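Local structure of Ketoacyl_synth_N domain-containing protein (6SMO) at residues S158-M163 with H362-S367; H14-D19 with I45-S50. The protein is a ketosynthase-family protein, probably with a role in 3-oxoacyl-[acyl-carrier-protein] synthesis, that pairs with a ketosynthase chain and lines a pocket holding a pentaketo-dodecanal. One frame throughout, in Å; residues are numbered along the deposited sequence.

Contact 1 of 2, residues S158-M163 with H362-S367; sequences SDVAGM and HVCALS
Met-163, in the first turn of helix 161-175, and Val-160, at its N-cap position, rest on strand 362-369, a buried helix-on-sheet contact in the core of the thiolase-like fold. Met-163 runs along the strand. Its CB lies beside CB of Cys-364, and CG comes closer to that same atom, at 3.7 Å. With CG anti to the backbone N (chi1 -153°), the chain leaves the helix toward the strand; a bend at chi2 (75°) then turns it along Ala-365. SD passes CD1 of Leu-366 at 3.9 Å, and the methyl CE ends 3.7 Å from the backbone N of Leu-366 and 3.8 Å from its CD1, the two side chains running antiparallel past one another. No hydrogen bond crosses here; the fit is apolar. Val-160 sets CB 3.6 Å from SG of Cys-364, while its CG2 turns to the imidazole of His-362. ND1 of that ring is hydrogen-bonded to Ser-358 OG, and NE2 to the carbonyl O of Val-184 in the neighbouring PKS_KS chain. Held at both nitrogens, the ring receives Val-160 CG2 over one face in a CH-pi contact, 4.0 Å from its centroid and nearer the ring's edge than its middle.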
ATOM      1  N   SER C 158       8.568  -8.569  -1.169  1.00 35.09           N
ATOM      2  CA  SER C 158       8.875  -9.644  -2.151  1.00 35.43           C
ATOM      3  C   SER C 158       8.686 -11.020  -1.502  1.00 35.37           C
ATOM      4  O   SER C 158       9.298 -11.260  -0.441  1.00 35.28           O
ATOM      5  CB  SER C 158      10.263  -9.489  -2.718  1.00 35.39           C
ATOM      6  OG  SER C 158      10.287  -8.483  -3.718  1.00 35.53           O
ATOM      7  N   ASP C 159       7.830 -11.855  -2.105  1.00 35.64           N
ATOM      8  CA  ASP C 159       7.631 -13.298  -1.786  1.00 35.46           C
ATOM      9  C   ASP C 159       6.728 -13.461  -0.553  1.00 34.63           C
ATOM     10  O   ASP C 159       5.761 -14.243  -0.648  1.00 34.52           O
ATOM     11  CB  ASP C 159       8.971 -14.027  -1.638  1.00 35.87           C
ATOM     12  CG  ASP C 159       9.849 -13.931  -2.877  1.00 36.51           C
ATOM     13  OD1 ASP C 159       9.358 -14.273  -3.971  1.00 37.02           O
ATOM     14  OD2 ASP C 159      11.013 -13.502  -2.743  1.00 36.29           O
ATOM     15  N   VAL C 160       7.011 -12.751   0.548  1.00 34.25           N
ATOM     16  CA  VAL C 160       6.356 -12.965   1.878  1.00 33.64           C
ATOM     17  C   VAL C 160       5.322 -11.863   2.160  1.00 33.43           C
ATOM     18  O   VAL C 160       5.053 -11.614   3.351  1.00 33.92           O
ATOM     19  CB  VAL C 160       7.400 -13.058   3.010  1.00 33.47           C
ATOM     20  CG1 VAL C 160       8.311 -14.264   2.837  1.00 33.57           C
ATOM     21  CG2 VAL C 160       8.225 -11.785   3.159  1.00 33.32           C
ATOM     22  N   ALA C 161       4.736 -11.254   1.122  1.00 33.38           N
ATOM     23  CA  ALA C 161       3.719 -10.179   1.244  1.00 33.14           C
ATOM     24  C   ALA C 161       2.445 -10.738   1.891  1.00 33.07           C
ATOM     25  O   ALA C 161       1.994 -10.168   2.904  1.00 32.76           O
ATOM     26  CB  ALA C 161       3.422  -9.578  -0.108  1.00 33.13           C
ATOM     27  N   GLY C 162       1.891 -11.810   1.316  1.00 33.40           N
ATOM     28  CA  GLY C 162       0.654 -12.465   1.784  1.00 33.84           C
ATOM     29  C   GLY C 162       0.844 -13.163   3.120  1.00 33.95           C
ATOM     30  O   GLY C 162      -0.135 -13.241   3.886  1.00 34.09           O
ATOM     31  N   MET C 163       2.056 -13.657   3.390  1.00 34.60           N
ATOM     32  CA  MET C 163       2.417 -14.366   4.649  1.00 35.44           C
ATOM     33  C   MET C 163       2.349 -13.378   5.822  1.00 34.86           C
ATOM     34  O   MET C 163       1.900 -13.785   6.911  1.00 35.17           O
ATOM     35  CB  MET C 163       3.823 -14.968   4.562  1.00 36.56           C
ATOM     36  CG  MET C 163       4.017 -16.185   5.446  1.00 37.80           C
ATOM     37  SD  MET C 163       3.219 -17.666   4.770  1.00 39.54           S
ATOM     38  CE  MET C 163       3.638 -18.867   6.032  1.00 39.85           C
ATOM     39  N   HIS C 362      14.225 -12.827   3.998  1.00 38.96           N
ATOM     40  CA  HIS C 362      13.135 -12.844   5.013  1.00 38.30           C
ATOM     41  C   HIS C 362      13.044 -14.242   5.634  1.00 38.58           C
ATOM     42  O   HIS C 362      13.616 -15.180   5.054  1.00 39.35           O
ATOM     43  CB  HIS C 362      11.789 -12.429   4.401  1.00 37.56           C
ATOM     44  CG  HIS C 362      11.616 -10.955   4.250  1.00 36.81           C
ATOM     45  ND1 HIS C 362      12.089 -10.265   3.152  1.00 36.73           N
ATOM     46  CD2 HIS C 362      11.020 -10.042   5.045  1.00 36.31           C
ATOM     47  CE1 HIS C 362      11.798  -8.987   3.281  1.00 36.52           C
ATOM     48  NE2 HIS C 362      11.142  -8.824   4.434  1.00 36.22           N
ATOM     49  N   VAL C 363      12.373 -14.359   6.784  1.00 38.60           N
ATOM     50  CA  VAL C 363      11.964 -15.653   7.408  1.00 39.20           C
ATOM     51  C   VAL C 363      10.575 -15.453   8.025  1.00 39.04           C
ATOM     52  O   VAL C 363      10.490 -14.820   9.096  1.00 39.38           O
ATOM     53  CB  VAL C 363      12.978 -16.152   8.458  1.00 39.72           C
ATOM     54  CG1 VAL C 363      12.474 -17.389   9.187  1.00 39.99           C
ATOM     55  CG2 VAL C 363      14.346 -16.423   7.849  1.00 40.08           C
ATOM     56  N   CYS C 364       9.536 -15.967   7.361  1.00 38.64           N
ATOM     57  CA  CYS C 364       8.114 -15.866   7.781  1.00 38.28           C
ATOM     58  C   CYS C 364       7.527 -17.272   7.948  1.00 37.48           C
ATOM     59  O   CYS C 364       7.862 -18.154   7.135  1.00 37.35           O
ATOM     60  CB  CYS C 364       7.306 -15.067   6.767  1.00 39.00           C
ATOM     61  SG  CYS C 364       7.892 -13.362   6.573  1.00 40.63           S
ATOM     62  N   ALA C 365       6.690 -17.468   8.969  1.00 36.78           N
ATOM     63  CA  ALA C 365       6.020 -18.755   9.266  1.00 36.79           C
ATOM     64  C   ALA C 365       4.704 -18.512  10.014  1.00 36.45           C
ATOM     65  O   ALA C 365       4.655 -17.587  10.850  1.00 36.05           O
ATOM     66  CB  ALA C 365       6.944 -19.650  10.054  1.00 37.30           C
ATOM     67  N   LEU C 366       3.686 -19.325   9.709  1.00 36.03           N
ATOM     68  CA  LEU C 366       2.348 -19.315  10.359  1.00 35.74           C
ATOM     69  C   LEU C 366       2.088 -20.688  10.989  1.00 35.91           C
ATOM     70  O   LEU C 366       2.539 -21.698  10.410  1.00 35.47           O
ATOM     71  CB  LEU C 366       1.284 -18.980   9.308  1.00 35.23           C
ATOM     72  CG  LEU C 366       1.208 -17.511   8.892  1.00 34.93           C
ATOM     73  CD1 LEU C 366       0.487 -17.361   7.562  1.00 34.77           C
ATOM     74  CD2 LEU C 366       0.526 -16.676   9.966  1.00 34.82           C
ATOM     75  N   SER C 367       1.385 -20.710  12.126  1.00 36.23           N
ATOM     76  CA  SER C 367       1.016 -21.931  12.890  1.00 36.83           C
ATOM     77  C   SER C 367      -0.511 -22.047  12.972  1.00 37.12           C
ATOM     78  O   SER C 367      -1.145 -21.108  13.490  1.00 36.85           O
ATOM     79  CB  SER C 367       1.640 -21.916  14.262  1.00 36.84           C
ATOM     80  OG  SER C 367       1.237 -23.050  15.016  1.00 36.96           O
TER

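Contact 2 of 2, residues H14-D19 with I45-S50; sequences HPDGND and IIRTLS
Pro-15 and Leu-49 bring their backbones together, CA to CA 4.3 Å, where the loop after strand 5-13 bends through a turn from His-14 to Gly-17 and meets the short strand 46-47 and the chain that leaves it. The turn is held by His-14 N donating to Gly-17 O; a weak bond returns from Gly-17 N to His-14 O. The proline ring fills the junction: CG lies 3.5 Å from the carbonyl O of Thr-48 and close to that of Arg-47, while CD meets CD2 of Leu-49 at 3.9 Å. That leucine methyl also lies against the peptide joining His-14 to Pro-15, reaching His-14 C at 3.4 Å.

Polar groups hold the loop at two further points. Arg-47, bent at chi3 (66°), brings its guanidinium close to Pro-15 CB and offers NH1 to OD1 of Asp-16 in a salt bridge. The carboxylate oxygen sits at the guanidinium edge, near its plane, but the two planes are turned 57° apart, and a single oxygen does most of the work; the modelled separation is very short and its exact value doubtful. NH2 of Arg-47 forms a second salt bridge, to Asp-311. Farther along, Asn-18 gives ND2 to the carbonyl O of Ser-50 at 3.1 Å, a bent bond (N-H...O 136°) with the oxygen tilted out of the amide plane. Beyond it, Asp-19 OD1 caps Ala-22 N at the start of helix 20-31.

His-14 NE2 is hydrogen-bonded to Leu-310 O, so the turn and Arg-47 both reach the C-terminal end of helix 307-310 and Asp-311 just after it. Arg-47, shared between the carboxylates of Asp-16 and Asp-311, probably balances the charge of both and ties three separate parts of the chain together near the protein surface.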
ATOM      1  N   HIS C  14      -7.000 -21.365  -8.748  1.00 45.72           N
ATOM      2  CA  HIS C  14      -5.640 -21.712  -9.226  1.00 46.29           C
ATOM      3  C   HIS C  14      -5.746 -22.464 -10.552  1.00 47.51           C
ATOM      4  O   HIS C  14      -6.829 -22.902 -10.868  1.00 48.54           O
ATOM      5  CB  HIS C  14      -4.989 -22.546  -8.127  1.00 46.12           C
ATOM      6  CG  HIS C  14      -3.549 -22.865  -8.300  1.00 46.54           C
ATOM      7  ND1 HIS C  14      -3.112 -24.122  -8.571  1.00 46.73           N
ATOM      8  CD2 HIS C  14      -2.447 -22.116  -8.199  1.00 46.94           C
ATOM      9  CE1 HIS C  14      -1.813 -24.132  -8.658  1.00 46.88           C
ATOM     10  NE2 HIS C  14      -1.389 -22.926  -8.427  1.00 46.95           N
ATOM     11  N   PRO C  15      -4.666 -22.621 -11.338  1.00 48.24           N
ATOM     12  CA  PRO C  15      -4.702 -23.392 -12.565  1.00 49.38           C
ATOM     13  C   PRO C  15      -5.174 -24.821 -12.285  1.00 50.31           C
ATOM     14  O   PRO C  15      -5.751 -25.406 -13.131  1.00 50.62           O
ATOM     15  CB  PRO C  15      -3.220 -23.442 -12.917  1.00 49.32           C
ATOM     16  CG  PRO C  15      -2.728 -22.111 -12.509  1.00 48.70           C
ATOM     17  CD  PRO C  15      -3.403 -21.921 -11.179  1.00 48.00           C
ATOM     18  N   ASP C  16      -4.790 -25.374 -11.146  1.00 50.88           N
ATOM     19  CA  ASP C  16      -5.257 -26.703 -10.690  1.00 52.46           C
ATOM     20  C   ASP C  16      -6.732 -26.660 -10.267  1.00 53.32           C
ATOM     21  O   ASP C  16      -7.336 -27.708 -10.245  1.00 55.90           O
ATOM     22  CB  ASP C  16      -4.284 -27.319  -9.689  1.00 52.77           C
ATOM     23  CG  ASP C  16      -2.981 -27.809 -10.297  1.00 52.94           C
ATOM     24  OD1 ASP C  16      -2.838 -27.752 -11.507  1.00 52.34           O
ATOM     25  OD2 ASP C  16      -2.124 -28.250  -9.542  1.00 54.00           O
ATOM     26  N   GLY C  17      -7.264 -25.541  -9.789  1.00 52.52           N
ATOM     27  CA  GLY C  17      -8.696 -25.569  -9.449  1.00 52.90           C
ATOM     28  C   GLY C  17      -9.326 -24.201  -9.291  1.00 52.65           C
ATOM     29  O   GLY C  17      -8.657 -23.304  -8.843  1.00 51.89           O
ATOM     30  N   ASN C  18     -10.629 -24.091  -9.513  1.00 53.47           N
ATOM     31  CA  ASN C  18     -11.298 -22.779  -9.357  1.00 53.58           C
ATOM     32  C   ASN C  18     -11.989 -22.693  -8.000  1.00 52.50           C
ATOM     33  O   ASN C  18     -12.708 -21.745  -7.779  1.00 51.92           O
ATOM     34  CB  ASN C  18     -12.210 -22.451 -10.529  1.00 54.95           C
ATOM     35  CG  ASN C  18     -11.448 -22.051 -11.768  1.00 56.26           C
ATOM     36  OD1 ASN C  18     -10.279 -21.686 -11.703  1.00 56.57           O
ATOM     37  ND2 ASN C  18     -12.109 -22.128 -12.907  1.00 57.13           N
ATOM     38  N   ASP C  19     -11.807 -23.699  -7.163  1.00 52.43           N
ATOM     39  CA  ASP C  19     -12.340 -23.712  -5.774  1.00 52.87           C
ATOM     40  C   ASP C  19     -11.394 -24.520  -4.878  1.00 52.60           C
ATOM     41  O   ASP C  19     -10.528 -25.233  -5.423  1.00 51.25           O
ATOM     42  CB  ASP C  19     -13.778 -24.239  -5.730  1.00 53.71           C
ATOM     43  CG  ASP C  19     -13.966 -25.602  -6.374  1.00 54.50           C
ATOM     44  OD1 ASP C  19     -13.461 -26.590  -5.807  1.00 55.40           O
ATOM     45  OD2 ASP C  19     -14.615 -25.662  -7.436  1.00 56.02           O
ATOM     46  N   ILE C  45       7.493 -21.512 -17.214  1.00 69.34           N
ATOM     47  CA  ILE C  45       6.280 -20.965 -17.896  1.00 68.52           C
ATOM     48  C   ILE C  45       5.323 -20.382 -16.848  1.00 65.57           C
ATOM     49  O   ILE C  45       5.395 -20.802 -15.676  1.00 64.25           O
ATOM     50  CB  ILE C  45       5.587 -22.040 -18.759  1.00 69.93           C
ATOM     51  CG1 ILE C  45       5.294 -23.319 -17.969  1.00 70.40           C
ATOM     52  CG2 ILE C  45       6.402 -22.327 -20.012  1.00 70.67           C
ATOM     53  CD1 ILE C  45       4.231 -24.198 -18.590  1.00 71.12           C
ATOM     54  N   ILE C  46       4.464 -19.449 -17.274  1.00 64.05           N
ATOM     55  CA  ILE C  46       3.364 -18.853 -16.456  1.00 61.75           C
ATOM     56  C   ILE C  46       2.087 -19.653 -16.730  1.00 59.93           C
ATOM     57  O   ILE C  46       1.581 -19.580 -17.867  1.00 59.76           O
ATOM     58  CB  ILE C  46       3.174 -17.354 -16.775  1.00 62.47           C
ATOM     59  CG1 ILE C  46       4.498 -16.582 -16.792  1.00 62.47           C
ATOM     60  CG2 ILE C  46       2.168 -16.722 -15.823  1.00 62.59           C
ATOM     61  CD1 ILE C  46       5.321 -16.720 -15.531  1.00 62.20           C
ATOM     62  N   ARG C  47       1.592 -20.388 -15.728  1.00 57.58           N
ATOM     63  CA  ARG C  47       0.352 -21.203 -15.820  1.00 56.79           C
ATOM     64  C   ARG C  47      -0.865 -20.299 -15.588  1.00 56.11           C
ATOM     65  O   ARG C  47      -0.976 -19.733 -14.482  1.00 55.17           O
ATOM     66  CB  ARG C  47       0.379 -22.349 -14.806  1.00 56.21           C
ATOM     67  CG  ARG C  47       1.414 -23.424 -15.107  1.00 56.55           C
ATOM     68  CD  ARG C  47       1.425 -24.505 -14.044  1.00 56.37           C
ATOM     69  NE  ARG C  47       0.182 -25.264 -14.019  1.00 56.43           N
ATOM     70  CZ  ARG C  47      -0.151 -26.157 -13.089  1.00 56.81           C
ATOM     71  NH1 ARG C  47      -1.311 -26.787 -13.169  1.00 57.16           N
ATOM     72  NH2 ARG C  47       0.666 -26.419 -12.082  1.00 56.89           N
ATOM     73  N   THR C  48      -1.733 -20.175 -16.597  1.00 55.77           N
ATOM     74  CA  THR C  48      -2.995 -19.389 -16.553  1.00 55.49           C
ATOM     75  C   THR C  48      -4.092 -20.228 -15.887  1.00 54.94           C
ATOM     76  O   THR C  48      -3.875 -21.443 -15.706  1.00 53.76           O
ATOM     77  CB  THR C  48      -3.420 -18.945 -17.959  1.00 56.09           C
ATOM     78  OG1 THR C  48      -3.567 -20.109 -18.772  1.00 56.92           O
ATOM     79  CG2 THR C  48      -2.429 -17.998 -18.600  1.00 56.39           C
ATOM     80  N   LEU C  49      -5.220 -19.598 -15.540  1.00 55.36           N
ATOM     81  CA  LEU C  49      -6.432 -20.282 -15.011  1.00 56.31           C
ATOM     82  C   LEU C  49      -7.169 -20.952 -16.177  1.00 58.82           C
ATOM     83  O   LEU C  49      -7.145 -20.391 -17.290  1.00 59.03           O
ATOM     84  CB  LEU C  49      -7.337 -19.266 -14.309  1.00 55.14           C
ATOM     85  CG  LEU C  49      -6.725 -18.523 -13.121  1.00 54.10           C
ATOM     86  CD1 LEU C  49      -7.703 -17.494 -12.580  1.00 53.72           C
ATOM     87  CD2 LEU C  49      -6.306 -19.484 -12.019  1.00 53.80           C
ATOM     88  N   SER C  50      -7.795 -22.106 -15.918  1.00 61.27           N
ATOM     89  CA  SER C  50      -8.585 -22.897 -16.899  1.00 63.58           C
ATOM     90  C   SER C  50     -10.078 -22.801 -16.559  1.00 65.77           C
ATOM     91  O   SER C  50     -10.427 -22.999 -15.377  1.00 65.89           O
ATOM     92  CB  SER C  50      -8.124 -24.330 -16.932  1.00 64.09           C
ATOM     93  OG  SER C  50      -6.778 -24.418 -17.376  1.00 64.36           O
TER

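In the fold
From the N terminus, the chain runs through strand 5-13 into contact 2, which closes a short loop: 25 residues, including helix 20-31 and the unmodelled residues 33-42, lie between its segments. Contact 1 opens much later and spans 198 residues, bringing the start of helix 161-175 against strand 362-369 near the C terminus. The two loops follow in series and neither nest nor cross. Their centres are 22 Å apart and their nearest atoms about 12 Å, yet both reach the same mixed sheet: strand 46-47 pairs with 218-229, which pairs with 5-13, then 242-251 and finally 362-369. Contact 2 fastens the sheet's surface loops, contact 1 sets a mid-chain helix against its C-terminal strand.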